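Putative acetyltransferase (Staphylococcus aureus subsp. aureus Mu50, PDB 3H4Q) is of unknown function but belongs to the GNAT family and so probably transfers an acetyl group from acetyl-CoA to a substrate not yet identified. Local coordinates at residues I108-G113 with A146-A151; D30-L35 with Y80-V85. All coordinates share one frame; numbering follows the deposited sequence. Where two conformers were deposited one is given.

Both contacts belong to the GNAT fold and meet on neighbouring antiparallel strands of its central mixed sheet. Contact 2 comes first along the chain and is closed before contact 1 opens: helix 29-42 packs across strand 78-86, and strand 106-112 then receives the loop that runs from strand 139-143 to helix 153-157. Their centres lie about 11 Å apart. Backbone pairing joins them directly, with Phe82 N lying 2.9 Å from Thr112 O and Val84 N 2.9 Å from Arg110 O, both probable hydrogen bonds. One pair of strands therefore carries the helix in contact 2 and the loop in contact 1, tying early and late parts of the domain together.

Contact 1: residues I108-G113 with A146-A151; sequences IHRLTG and ALNKPA
Arg110 runs beside the loop that carries on past the end of strand 139-143, and in one of its two modelled conformers the guanidinium grips two acceptors there, the backbone O of Ala146 and the side-chain OD1 of Asn148. In that conformer CG stands anti to the backbone N (chi1 -166°) and the chain then bends at chi2, which turns the NH1 and NH2 edge of the guanidinium to these oxygens although CB sets off away from the loop. Arg110 NH2 gives the shorter bond to Asn148 OD1, 2.9 Å, and arrives in the plane of that amide's carbonyl; NH1 adds a weak bond to the same oxygen. The amide and guanidinium planes are almost perpendicular, 87° apart. Arg110 NH1 also donates to Ala146 O at 3.1 Å, coming from above the carbonyl plane.

The fixed part of the contact is the bond from Leu111 N to Ala146 O, 2.9 Å. Two CA-H...O contacts accompany it: Ala146 CA to His109 O and Arg110 CA to Ala146 O, each 3.3 Å. Beside these bonds, Leu111 CB meets Leu147 CD1 at 3.7 Å, and both leucines rest on Leu154 of helix 153-157. Thr112 CG2 touches Asn148 ND2 at 3.5 Å; that nitrogen has its hydrogen bond outside the two segments. An oxygen of an unidentified bound molecule is hydrogen-bonded to Leu111 O and to Asn148 N.

No ion pair forms across this contact: two neutral oxygens meet the guanidinium, fix its orientation in this conformer and are probably polarised by it.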
# COMPACT_ATOMS: atom_id res chain seq x y z
N ILE A 108 4.29 1.29 3.37
CA ILE A 108 3.15 1.06 2.48
C ILE A 108 2.14 2.13 2.83
O ILE A 108 1.59 2.15 3.93
CB ILE A 108 2.55 -0.33 2.68
CG1 ILE A 108 3.61 -1.37 2.34
CG2 ILE A 108 1.27 -0.49 1.82
CD1 ILE A 108 3.19 -2.79 2.51
N HIS A 109 1.91 3.04 1.90
CA HIS A 109 1.04 4.17 2.14
C HIS A 109 -0.38 3.94 1.76
O HIS A 109 -1.25 4.53 2.36
CB HIS A 109 1.52 5.38 1.34
CG HIS A 109 2.88 5.84 1.74
ND1 HIS A 109 3.11 6.48 2.93
CD2 HIS A 109 4.07 5.76 1.11
CE1 HIS A 109 4.39 6.78 3.02
NE2 HIS A 109 5.00 6.35 1.93
N ARG A 110 -0.62 3.09 0.77
CA ARG A 110 -1.98 2.81 0.35
C ARG A 110 -2.03 1.48 -0.37
O ARG A 110 -1.10 1.10 -1.05
CB ARG A 110 -2.51 3.94 -0.55
CG ARG A 110 -4.02 3.92 -0.78
CD ARG A 110 -4.82 4.28 0.47
NE ARG A 110 -6.25 4.36 0.15
CZ ARG A 110 -7.11 3.34 0.18
NH1 ARG A 110 -6.74 2.13 0.55
NH2 ARG A 110 -8.37 3.57 -0.16
N LEU A 111 -3.12 0.74 -0.16
CA LEU A 111 -3.35 -0.58 -0.76
C LEU A 111 -4.85 -0.72 -1.02
O LEU A 111 -5.66 -0.43 -0.14
CB LEU A 111 -2.91 -1.69 0.19
CG LEU A 111 -3.15 -3.15 -0.25
CD1 LEU A 111 -2.48 -3.47 -1.59
CD2 LEU A 111 -2.62 -4.11 0.83
N THR A 112 -5.24 -1.14 -2.21
CA THR A 112 -6.65 -1.34 -2.53
C THR A 112 -6.75 -2.45 -3.55
O THR A 112 -5.92 -2.53 -4.45
CB THR A 112 -7.30 -0.13 -3.18
OG1 THR A 112 -7.00 1.06 -2.44
CG2 THR A 112 -8.79 -0.32 -3.22
N GLY A 113 -7.77 -3.29 -3.37
CA GLY A 113 -8.12 -4.37 -4.28
C GLY A 113 -9.40 -3.93 -4.98
O GLY A 113 -9.66 -2.73 -5.09
N ALA A 146 -3.71 3.21 5.46
CA ALA A 146 -3.24 2.65 4.18
C ALA A 146 -4.27 1.70 3.57
O ALA A 146 -4.27 1.48 2.36
CB ALA A 146 -1.91 1.92 4.39
N LEU A 147 -5.14 1.12 4.39
CA LEU A 147 -6.08 0.13 3.92
C LEU A 147 -7.50 0.56 4.12
O LEU A 147 -7.78 1.42 4.92
CB LEU A 147 -5.82 -1.21 4.62
CG LEU A 147 -4.69 -2.06 4.00
CD1 LEU A 147 -3.38 -1.29 3.85
CD2 LEU A 147 -4.47 -3.33 4.82
N ASN A 148 -8.41 -0.02 3.36
CA ASN A 148 -9.83 0.26 3.53
C ASN A 148 -10.23 -0.36 4.87
O ASN A 148 -9.60 -1.32 5.29
CB ASN A 148 -10.61 -0.34 2.37
CG ASN A 148 -10.06 0.11 1.02
OD1 ASN A 148 -9.75 1.29 0.85
ND2 ASN A 148 -9.91 -0.82 0.06
N LYS A 149 -11.21 0.21 5.56
CA LYS A 149 -11.63 -0.33 6.87
C LYS A 149 -11.85 -1.85 6.82
O LYS A 149 -11.21 -2.58 7.59
CB LYS A 149 -12.87 0.38 7.45
CG LYS A 149 -12.57 1.66 8.22
N PRO A 150 -12.69 -2.33 5.88
CA PRO A 150 -12.95 -3.77 5.80
C PRO A 150 -11.74 -4.66 5.43
O PRO A 150 -11.82 -5.87 5.60
CB PRO A 150 -14.03 -3.87 4.73
CG PRO A 150 -14.61 -2.48 4.63
CD PRO A 150 -13.44 -1.60 4.84
N ALA A 151 -10.65 -4.08 4.96
CA ALA A 151 -9.44 -4.84 4.65
C ALA A 151 -8.45 -4.88 5.84
O ALA A 151 -7.34 -5.44 5.73
CB ALA A 151 -8.74 -4.24 3.43

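Contact 2: residues D30-L35 with Y80-V85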
# COMPACT_ATOMS: atom_id res chain seq x y z
N ASP A 30 -7.10 6.56 -14.67
CA ASP A 30 -8.54 6.50 -14.61
C ASP A 30 -9.01 5.23 -13.87
O ASP A 30 -9.93 5.30 -13.08
CB ASP A 30 -9.19 6.64 -16.00
CG ASP A 30 -8.76 5.58 -16.98
OD1 ASP A 30 -7.87 4.75 -16.64
OD2 ASP A 30 -9.31 5.59 -18.11
N GLN A 31 -8.35 4.10 -14.08
CA GLN A 31 -8.74 2.89 -13.38
C GLN A 31 -8.35 2.98 -11.91
O GLN A 31 -9.13 2.62 -11.03
CB GLN A 31 -8.15 1.64 -14.05
CG GLN A 31 -8.80 1.35 -15.41
CD GLN A 31 -8.57 -0.07 -15.90
OE1 GLN A 31 -9.05 -1.05 -15.31
NE2 GLN A 31 -7.86 -0.19 -17.02
N ILE A 32 -7.17 3.52 -11.63
CA ILE A 32 -6.74 3.70 -10.25
C ILE A 32 -7.77 4.55 -9.49
O ILE A 32 -8.23 4.17 -8.41
CB ILE A 32 -5.36 4.37 -10.19
CG1 ILE A 32 -4.28 3.38 -10.70
CG2 ILE A 32 -5.06 4.77 -8.76
CD1 ILE A 32 -2.89 4.01 -10.92
N LEU A 33 -8.15 5.69 -10.08
CA LEU A 33 -9.13 6.56 -9.45
C LEU A 33 -10.48 5.86 -9.24
O LEU A 33 -11.08 6.00 -8.18
CB LEU A 33 -9.32 7.84 -10.25
CG LEU A 33 -8.12 8.79 -10.21
CD1 LEU A 33 -8.35 9.99 -11.12
CD2 LEU A 33 -7.87 9.25 -8.78
N ASN A 34 -10.94 5.10 -10.23
CA ASN A 34 -12.21 4.41 -10.09
C ASN A 34 -12.16 3.34 -8.98
O ASN A 34 -13.16 3.05 -8.38
CB ASN A 34 -12.62 3.80 -11.42
CG ASN A 34 -13.97 3.14 -11.37
OD1 ASN A 34 -15.00 3.80 -11.36
ND2 ASN A 34 -13.97 1.83 -11.39
N LEU A 35 -10.99 2.76 -8.71
CA LEU A 35 -10.88 1.81 -7.60
C LEU A 35 -11.02 2.54 -6.25
O LEU A 35 -11.65 2.03 -5.33
CB LEU A 35 -9.56 1.03 -7.64
CG LEU A 35 -9.44 -0.00 -8.76
CD1 LEU A 35 -8.07 -0.70 -8.70
CD2 LEU A 35 -10.54 -1.05 -8.76
N TYR A 80 -7.04 -4.46 -11.18
CA TYR A 80 -7.81 -5.05 -10.08
C TYR A 80 -7.35 -4.63 -8.69
O TYR A 80 -7.96 -5.03 -7.69
CB TYR A 80 -7.80 -6.57 -10.18
CG TYR A 80 -8.55 -7.07 -11.39
CD1 TYR A 80 -9.93 -7.14 -11.38
CD2 TYR A 80 -7.89 -7.46 -12.53
CE1 TYR A 80 -10.63 -7.59 -12.47
CE2 TYR A 80 -8.59 -7.91 -13.65
CZ TYR A 80 -9.96 -7.98 -13.61
OH TYR A 80 -10.68 -8.41 -14.71
N GLY A 81 -6.28 -3.84 -8.63
CA GLY A 81 -5.82 -3.27 -7.38
C GLY A 81 -4.52 -2.51 -7.55
O GLY A 81 -3.87 -2.63 -8.59
N PHE A 82 -4.14 -1.71 -6.56
CA PHE A 82 -2.84 -1.04 -6.58
C PHE A 82 -2.27 -0.90 -5.17
O PHE A 82 -2.97 -1.09 -4.19
CB PHE A 82 -2.91 0.34 -7.25
CG PHE A 82 -3.74 1.34 -6.50
CD1 PHE A 82 -5.11 1.44 -6.72
CD2 PHE A 82 -3.14 2.22 -5.61
CE1 PHE A 82 -5.87 2.38 -6.05
CE2 PHE A 82 -3.90 3.16 -4.92
CZ PHE A 82 -5.27 3.24 -5.15
N ILE A 83 -0.99 -0.55 -5.11
CA ILE A 83 -0.28 -0.37 -3.86
C ILE A 83 0.78 0.69 -4.08
O ILE A 83 1.37 0.77 -5.16
CB ILE A 83 0.37 -1.70 -3.38
CG1 ILE A 83 0.94 -1.58 -1.96
CG2 ILE A 83 1.48 -2.15 -4.34
CD1 ILE A 83 1.26 -2.96 -1.30
N VAL A 84 1.00 1.54 -3.07
CA VAL A 84 2.01 2.59 -3.12
C VAL A 84 3.01 2.31 -2.00
O VAL A 84 2.60 2.17 -0.85
CB VAL A 84 1.35 3.92 -2.88
CG1 VAL A 84 2.38 5.02 -2.77
CG2 VAL A 84 0.36 4.20 -4.01
N VAL A 85 4.29 2.18 -2.34
CA VAL A 85 5.33 1.89 -1.36
C VAL A 85 6.59 2.69 -1.67
O VAL A 85 6.95 2.88 -2.84
CB VAL A 85 5.70 0.40 -1.34
CG1 VAL A 85 6.13 -0.07 -2.72
CG2 VAL A 85 6.80 0.15 -0.33
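Ile32 lays its CG2 methyl over one face of the Phe82 ring, 3.9 Å from the ring centroid and 18° off the normal, a CH-pi contact. The methyl sits somewhat toward the rim, where Ile32 CG2 lies 3.7 Å from Phe82 CE1, and the two side chains cross at about a right angle. Leu35, one turn further along the helix, meets the same ring differently: its CD1 comes up at the edge, near the ring plane, 4.2 Å from Phe82 CD1.

Phe82 sets out toward the helix from the strand, with CG between the backbone N and the carbonyl carbon (chi1 66°), a position that leaves its face to Ile32 and its rim to Leu35. The same methyl presses on the strand backbone, where Leu35 CD1 lies 3.6 Å from Gly81 N. No hydrogen bond crosses between the segments; the contact is apolar.

The helix segment runs nearly perpendicular to the strand, at 93°, with the axes 8.8 Å apart. Helix 57-66 adds Phe61, whose ring meets Phe82 at a steep angle, and Ile65, which touches Ile32. Leu70 of strand 70-75 also packs on Ile32, while Thr112 borders Phe82, so the phenylalanine meets helices 29-42 and 57-66 as well as strand 106-112.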